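Local coordinates for protein endopolygalacturonase (Chondrostereum purpureum, PDB 1KCC) that probably hydrolyses the alpha-1,4 linkages between galacturonate units of polygalacturonan, the pectin backbone, as a family 28 glycoside hydrolase, at residues 201-206 with 228-233. Numbering follows the deposited sequence.
Sequences SIATGK and KAQRTA. With GTR (beta-D-galactopyranuronic acid), chain B.
Ile202 and Ala229 form a parallel bridge between the ends of strands 197-202 and 226-230, paired strands of neighbouring coils of the right-handed parallel beta-helix of family 28, beside the galacturonate site. Two backbone bonds fix the register: Ile202 N to Lys228 O and Gln230 N to Ile202 O, each 2.9 Å long. On the face that carries Ile202 and Ala229, their CB atoms lie 3.9 Å apart. On the other face, Gln230 reaches across and, in the Ser201 conformer described, NE2 donates to OG of Ser201 at 3.0 Å. That bond is nearly straight (167°) and lies 6° out of the amide plane. NE2 also packs 3.5 Å from CB of Ala203, while OE1 accepts from a water that in turn accepts from Thr204 N. Replacing Gln230 by an alanine is likely to leave that water without this acceptor, CB of Ala203 without its amide neighbour and Ser201 OG without a donor. Past the strands, Thr204 OG1 meets CA of Ala233 at 3.3 Å and bonds to Thr234 N, joining the two turns. Lys228, with chi2 to chi4 all near 170°, runs alongside the Ser201 backbone to the sugar, where Lys228 NZ donates to GTR O6B at 2.9 Å. NZ also pairs with Asp174 and shares a water with Ser201 N; both probably help to orient the ammonium group, whose charge would favour an ionised uronate.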
ATOM      1  N   SER A 201       6.628  -0.993  -7.567  1.00  7.96           N
ATOM      2  CA  SER A 201       7.254  -1.223  -8.875  1.00  8.46           C
ATOM      3  C   SER A 201       6.826  -2.554  -9.453  1.00  8.36           C
ATOM      4  O   SER A 201       6.738  -3.629  -8.779  1.00 11.03           O
ATOM      5  CB  SER A 201       8.794  -1.098  -8.706  1.00 12.04           C
ATOM      6  OG  SER A 201       9.352  -2.265  -8.248  0.59 13.29           O
ATOM      7  N   ILE A 202       6.488  -2.509 -10.714  1.00  6.93           N
ATOM      8  CA  ILE A 202       6.077  -3.687 -11.479  1.00  6.87           C
ATOM      9  C   ILE A 202       7.331  -4.470 -11.894  1.00  6.69           C
ATOM     10  O   ILE A 202       8.229  -3.896 -12.551  1.00  7.25           O
ATOM     11  CB  ILE A 202       5.240  -3.280 -12.686  1.00  7.06           C
ATOM     12  CG1 ILE A 202       3.944  -2.547 -12.251  1.00  7.46           C
ATOM     13  CG2 ILE A 202       4.940  -4.458 -13.591  1.00  8.74           C
ATOM     14  CD1 ILE A 202       2.938  -3.407 -11.504  1.00  9.36           C
ATOM     15  N   ALA A 203       7.344  -5.729 -11.506  1.00  6.70           N
ATOM     16  CA  ALA A 203       8.433  -6.634 -11.800  1.00  7.19           C
ATOM     17  C   ALA A 203       8.038  -7.611 -12.890  1.00  6.54           C
ATOM     18  O   ALA A 203       6.861  -7.772 -13.237  1.00  7.00           O
ATOM     19  CB  ALA A 203       8.770  -7.429 -10.494  1.00  9.05           C
ATOM     20  N   THR A 204       9.044  -8.342 -13.379  1.00  7.03           N
ATOM     21  CA  THR A 204       8.778  -9.357 -14.396  1.00  7.15           C
ATOM     22  C   THR A 204       7.691 -10.335 -13.956  1.00  7.24           C
ATOM     23  O   THR A 204       7.671 -10.829 -12.837  1.00  8.41           O
ATOM     24  CB  THR A 204      10.101 -10.104 -14.679  1.00  7.28           C
ATOM     25  OG1 THR A 204      10.901  -9.134 -15.387  1.00  7.71           O
ATOM     26  CG2 THR A 204       9.950 -11.374 -15.500  1.00  8.73           C
ATOM     27  N   GLY A 205       6.795 -10.606 -14.898  1.00  7.80           N
ATOM     28  CA  GLY A 205       5.742 -11.594 -14.682  1.00  9.40           C
ATOM     29  C   GLY A 205       4.528 -11.050 -13.903  1.00  8.69           C
ATOM     30  O   GLY A 205       3.601 -11.838 -13.653  1.00 10.37           O
ATOM     31  N   LYS A 206       4.526  -9.786 -13.516  1.00  7.47           N
ATOM     32  CA  LYS A 206       3.415  -9.248 -12.682  1.00  7.42           C
ATOM     33  C   LYS A 206       2.481  -8.412 -13.546  1.00  6.88           C
ATOM     34  O   LYS A 206       2.888  -7.734 -14.497  1.00  7.56           O
ATOM     35  CB  LYS A 206       4.018  -8.386 -11.563  1.00  7.84           C
ATOM     36  CG  LYS A 206       5.031  -9.165 -10.692  1.00  8.95           C
ATOM     37  CD  LYS A 206       4.467 -10.444 -10.085  1.00 11.57           C
ATOM     38  CE  LYS A 206       5.516 -11.171  -9.219  1.00 15.13           C
ATOM     39  NZ  LYS A 206       4.946 -12.529  -8.906  1.00 22.64           N
ATOM     40  N   LYS A 228       4.845   2.803 -11.481  1.00  6.30           N
ATOM     41  CA  LYS A 228       6.269   2.578 -11.677  1.00  6.59           C
ATOM     42  C   LYS A 228       6.497   1.162 -12.118  1.00  6.06           C
ATOM     43  O   LYS A 228       6.012   0.211 -11.486  1.00  7.42           O
ATOM     44  CB  LYS A 228       7.063   2.870 -10.361  1.00  8.09           C
ATOM     45  CG  LYS A 228       6.363   2.581  -9.053  1.00  8.02           C
ATOM     46  CD  LYS A 228       7.336   2.702  -7.822  1.00  8.24           C
ATOM     47  CE  LYS A 228       6.473   2.633  -6.542  1.00  9.07           C
ATOM     48  NZ  LYS A 228       7.344   2.498  -5.337  1.00  8.91           N
ATOM     49  N   ALA A 229       7.246   0.988 -13.196  1.00  6.25           N
ATOM     50  CA  ALA A 229       7.677  -0.337 -13.647  1.00  6.10           C
ATOM     51  C   ALA A 229       9.186  -0.358 -13.710  1.00  6.10           C
ATOM     52  O   ALA A 229       9.809   0.579 -14.205  1.00  6.56           O
ATOM     53  CB  ALA A 229       7.116  -0.709 -15.007  1.00  7.51           C
ATOM     54  N   GLN A 230       9.758  -1.464 -13.218  1.00  6.30           N
ATOM     55  CA  GLN A 230      11.174  -1.655 -13.375  1.00  7.26           C
ATOM     56  C   GLN A 230      11.557  -1.565 -14.853  1.00  6.82           C
ATOM     57  O   GLN A 230      10.939  -2.218 -15.710  1.00  7.07           O
ATOM     58  CB  GLN A 230      11.565  -3.067 -12.842  1.00  8.34           C
ATOM     59  CG  GLN A 230      11.306  -3.087 -11.336  1.00 10.31           C
ATOM     60  CD  GLN A 230      11.305  -4.407 -10.631  1.00 15.85           C
ATOM     61  OE1 GLN A 230      12.014  -5.272 -11.136  1.00 19.88           O
ATOM     62  NE2 GLN A 230      10.677  -4.616  -9.503  1.00 19.83           N
ATOM     63  N   ARG A 231      12.613  -0.798 -15.117  1.00  7.38           N
ATOM     64  CA  ARG A 231      13.116  -0.714 -16.518  1.00  7.76           C
ATOM     65  C   ARG A 231      13.309  -2.054 -17.117  1.00  7.52           C
ATOM     66  O   ARG A 231      13.078  -2.228 -18.315  1.00  9.84           O
ATOM     67  CB  ARG A 231      14.419   0.090 -16.479  1.00 10.10           C
ATOM     68  CG  ARG A 231      15.021   0.248 -17.888  1.00 11.02           C
ATOM     69  CD  ARG A 231      16.347   0.976 -17.846  1.00 13.81           C
ATOM     70  NE  ARG A 231      16.204   2.380 -17.579  1.00 13.95           N
ATOM     71  CZ  ARG A 231      16.660   2.994 -16.496  1.00 13.36           C
ATOM     72  NH1 ARG A 231      17.216   2.368 -15.456  1.00 15.74           N
ATOM     73  NH2 ARG A 231      16.542   4.335 -16.378  1.00 14.62           N
ATOM     74  N   THR A 232      13.798  -3.041 -16.332  1.00  7.60           N
ATOM     75  CA  THR A 232      14.145  -4.343 -16.872  1.00  8.00           C
ATOM     76  C   THR A 232      12.995  -5.349 -16.944  1.00  7.94           C
ATOM     77  O   THR A 232      13.230  -6.456 -17.431  1.00  9.20           O
ATOM     78  CB  THR A 232      15.290  -4.953 -16.010  1.00 10.04           C
ATOM     79  OG1 THR A 232      14.814  -5.020 -14.664  1.00 11.43           O
ATOM     80  CG2 THR A 232      16.536  -4.105 -16.089  1.00 12.33           C
ATOM     81  N   ALA A 233      11.821  -4.978 -16.424  1.00  7.27           N
ATOM     82  CA  ALA A 233      10.725  -5.981 -16.338  1.00  7.52           C
ATOM     83  C   ALA A 233      10.233  -6.412 -17.692  1.00  7.52           C
ATOM     84  O   ALA A 233      10.056  -5.592 -18.627  1.00  9.34           O
ATOM     85  CB  ALA A 233       9.548  -5.390 -15.560  1.00  8.15           C
TER
HETATM   86  C1  GTR B1001      13.055   5.108  -1.644  1.00 11.38           C
HETATM   87  C2  GTR B1001      13.315   3.743  -1.028  1.00 10.80           C
HETATM   88  C3  GTR B1001      13.146   2.711  -2.024  1.00 10.12           C
HETATM   89  C4  GTR B1001      11.724   2.738  -2.662  1.00 10.35           C
HETATM   90  C5  GTR B1001      11.536   4.178  -3.179  1.00 10.77           C
HETATM   91  C6  GTR B1001      10.135   4.367  -3.725  1.00 10.62           C
HETATM   92  O1  GTR B1001      13.192   6.125  -0.698  1.00 12.35           O
HETATM   93  O2  GTR B1001      14.651   3.727  -0.486  1.00 12.10           O
HETATM   94  O3  GTR B1001      13.344   1.378  -1.388  1.00 11.47           O
HETATM   95  O4  GTR B1001      10.739   2.376  -1.683  1.00 11.72           O
HETATM   96  O5  GTR B1001      11.720   5.154  -2.129  1.00 11.18           O
HETATM   97  O6A GTR B1001       9.284   5.091  -3.164  1.00 11.74           O
HETATM   98  O6B GTR B1001       9.913   3.761  -4.780  1.00 11.37           O
HETATM   99  O   HOH W   1       8.544  -0.046  -5.568  1.00 15.00           O
HETATM  100  O   HOH W   2      11.737  -7.483 -12.471  1.00 13.85           O